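Local coordinates for siderophore-interacting protein (Aeromonas hydrophila, PDB 6K2L), which probably uses its bound FAD to reduce iron(III)-siderophore complexes so that the iron can be released inside the cell, at residues T146-I151 with D175-S180. The protein carries 1 engineered substitution. Sequence-based numbering, arbitrary orientation.
Sequences TALPAI and DVQDLS. With FAD (flavin-adenine dinucleotide), chain C.
The two methyls of L148 meet different partners: CD1 packs on L179 in an apolar contact, and CD2 rests on the side-chain amide of Q177 in van der Waals contact. L148 CD1 meets L179 CD1 at 3.6 Å, the two leucines approaching at a slant, with CD2 of L179 a little farther off. L148 CD2 lies over one face of the amide, 3.7 Å from Q177 CD and almost straight above the amide plane. L148 turns CG anti to its own nitrogen (chi1 -172°), which carries both branches out from the first turn of helix 148-155, while the Q177 chain, extended beyond CG, reaches in from the opposite direction. W189 touches both L148 and Q177, and L168 packs on L148.

This joins two connections of the C-terminal parallel sheet, the NAD-ferredoxin-reductase-like half of the protein: the helix that follows the central strand 138-144, and the loop leading from strand 163-170 to edge strand 185-191.

Backbone hydrogen bonding begins the helix with I151 N to A147 O, 3.0 Å. T146 OG1 is hydrogen-bonded to D144 OD1. D175 directs its bonds out of the contact, OD1 taking S22 OG and H24 N in the turn between two barrel strands.

T146 touches both ring systems of the ligand, its CB 3.6 Å from FAD N1 of the isoalloxazine and its CG2 3.3 Å from the adenine amino nitrogen FAD N6A; P149 meets the flavin alone, its CG 3.9 Å from FAD O4.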
# COMPACT_ATOMS: atom_id res chain seq x y z
N THR A 146 -0.50 11.43 16.25
CA THR A 146 -1.64 10.55 16.00
C THR A 146 -1.93 10.39 14.51
O THR A 146 -2.54 9.40 14.12
CB THR A 146 -2.88 11.07 16.70
OG1 THR A 146 -3.29 12.30 16.10
CG2 THR A 146 -2.61 11.31 18.14
N ALA A 147 -1.46 11.33 13.68
CA ALA A 147 -1.63 11.31 12.24
C ALA A 147 -0.37 10.85 11.52
O ALA A 147 -0.41 10.64 10.31
CB ALA A 147 -2.03 12.71 11.74
N LEU A 148 0.74 10.70 12.22
CA LEU A 148 1.97 10.25 11.56
C LEU A 148 1.88 8.84 10.99
O LEU A 148 2.52 8.58 9.96
CB LEU A 148 3.14 10.38 12.54
CG LEU A 148 4.52 10.13 11.95
CD1 LEU A 148 4.63 10.93 10.67
CD2 LEU A 148 5.67 10.45 12.93
N PRO A 149 1.17 7.88 11.59
CA PRO A 149 1.10 6.57 10.93
C PRO A 149 0.37 6.61 9.59
O PRO A 149 0.84 5.99 8.63
CB PRO A 149 0.41 5.70 11.98
CG PRO A 149 0.79 6.39 13.30
CD PRO A 149 0.71 7.83 12.99
N ALA A 150 -0.74 7.35 9.50
CA ALA A 150 -1.47 7.55 8.25
C ALA A 150 -0.62 8.27 7.20
O ALA A 150 -0.58 7.84 6.03
CB ALA A 150 -2.73 8.37 8.49
N ILE A 151 0.00 9.38 7.59
CA ILE A 151 0.87 10.12 6.68
C ILE A 151 2.07 9.27 6.23
O ILE A 151 2.48 9.34 5.07
CB ILE A 151 1.30 11.44 7.32
CG1 ILE A 151 0.07 12.32 7.51
CG2 ILE A 151 2.37 12.13 6.46
CD1 ILE A 151 0.33 13.60 8.34
N ASP A 175 11.10 12.49 18.88
CA ASP A 175 10.06 11.83 18.09
C ASP A 175 10.07 12.26 16.63
O ASP A 175 9.32 11.69 15.83
CB ASP A 175 8.70 12.05 18.75
CG ASP A 175 8.57 11.25 20.06
OD1 ASP A 175 8.60 10.00 19.98
OD2 ASP A 175 8.49 11.86 21.16
N VAL A 176 10.91 13.22 16.26
CA VAL A 176 11.25 13.46 14.87
C VAL A 176 11.94 12.22 14.32
O VAL A 176 12.83 11.66 14.96
CB VAL A 176 12.14 14.71 14.72
CG1 VAL A 176 12.64 14.84 13.29
CG2 VAL A 176 11.37 15.95 15.14
N GLN A 177 11.50 11.77 13.16
CA GLN A 177 12.02 10.54 12.61
C GLN A 177 12.16 10.69 11.11
O GLN A 177 11.69 11.66 10.52
CB GLN A 177 11.10 9.36 12.96
CG GLN A 177 9.67 9.73 13.21
CD GLN A 177 8.77 8.51 13.44
OE1 GLN A 177 8.63 7.65 12.56
NE2 GLN A 177 8.13 8.46 14.62
N ASP A 178 12.85 9.74 10.50
CA ASP A 178 12.97 9.77 9.05
C ASP A 178 11.66 9.33 8.44
O ASP A 178 11.00 8.41 8.94
CB ASP A 178 14.12 8.87 8.59
CG ASP A 178 15.45 9.26 9.24
OD1 ASP A 178 15.64 10.46 9.57
OD2 ASP A 178 16.32 8.37 9.42
N LEU A 179 11.22 10.06 7.43
CA LEU A 179 10.12 9.66 6.57
C LEU A 179 10.67 9.92 5.17
O LEU A 179 10.74 11.09 4.77
CB LEU A 179 8.86 10.47 6.81
CG LEU A 179 8.08 10.56 8.11
CD1 LEU A 179 6.68 11.00 7.71
CD2 LEU A 179 8.03 9.26 8.94
N SER A 180 11.10 8.89 4.46
CA SER A 180 11.56 9.15 3.11
C SER A 180 10.34 9.47 2.23
O SER A 180 9.33 8.76 2.26
CB SER A 180 12.37 7.97 2.54
OG SER A 180 12.92 8.30 1.25
PA FAD C . -8.67 8.84 25.56
O1A FAD C . -9.29 7.91 26.56
O2A FAD C . -9.50 9.11 24.30
O5B FAD C . -8.36 10.33 26.13
C5B FAD C . -7.71 10.54 27.40
C4B FAD C . -7.05 11.90 27.48
O4B FAD C . -5.78 11.89 26.78
C3B FAD C . -7.81 13.09 26.91
O3B FAD C . -7.57 14.26 27.69
C2B FAD C . -7.24 13.22 25.49
O2B FAD C . -7.29 14.53 24.93
C1B FAD C . -5.79 12.82 25.70
N9A FAD C . -5.21 12.14 24.57
C8A FAD C . -5.82 11.20 23.78
N7A FAD C . -5.04 10.72 22.83
C5A FAD C . -3.84 11.39 23.03
C6A FAD C . -2.61 11.33 22.35
N6A FAD C . -2.37 10.50 21.33
N1A FAD C . -1.61 12.13 22.80
C2A FAD C . -1.85 12.94 23.83
N3A FAD C . -2.97 13.07 24.55
C4A FAD C . -3.93 12.26 24.10
N1 FAD C . -4.15 7.74 17.40
C2 FAD C . -2.99 7.02 17.39
O2 FAD C . -2.22 6.99 18.35
N3 FAD C . -2.64 6.30 16.26
C4 FAD C . -3.36 6.23 15.09
O4 FAD C . -2.94 5.54 14.15
C4X FAD C . -4.59 6.98 15.12
N5 FAD C . -5.36 6.96 14.03
C5X FAD C . -6.53 7.69 14.06
C6 FAD C . -7.33 7.70 12.93
C7 FAD C . -8.51 8.44 12.89
C7M FAD C . -9.37 8.40 11.65
C8 FAD C . -8.92 9.16 14.03
C8M FAD C . -10.21 9.93 14.05
C9 FAD C . -8.12 9.13 15.17
C9A FAD C . -6.93 8.42 15.20
N10 FAD C . -6.09 8.42 16.33
C10 FAD C . -4.90 7.72 16.32
C1' FAD C . -6.45 9.20 17.52
C2' FAD C . -6.87 8.35 18.73
O2' FAD C . -8.16 7.76 18.53
C3' FAD C . -6.90 9.25 19.97
O3' FAD C . -5.56 9.55 20.33
C4' FAD C . -7.63 8.66 21.17
O4' FAD C . -8.09 9.73 22.00
C5' FAD C . -6.74 7.71 21.94
O5' FAD C . -7.52 7.05 22.96
P FAD C . -6.98 6.87 24.43
O1P FAD C . -7.88 5.81 25.08
O2P FAD C . -5.55 6.56 24.46
O3P FAD C . -7.25 8.29 25.10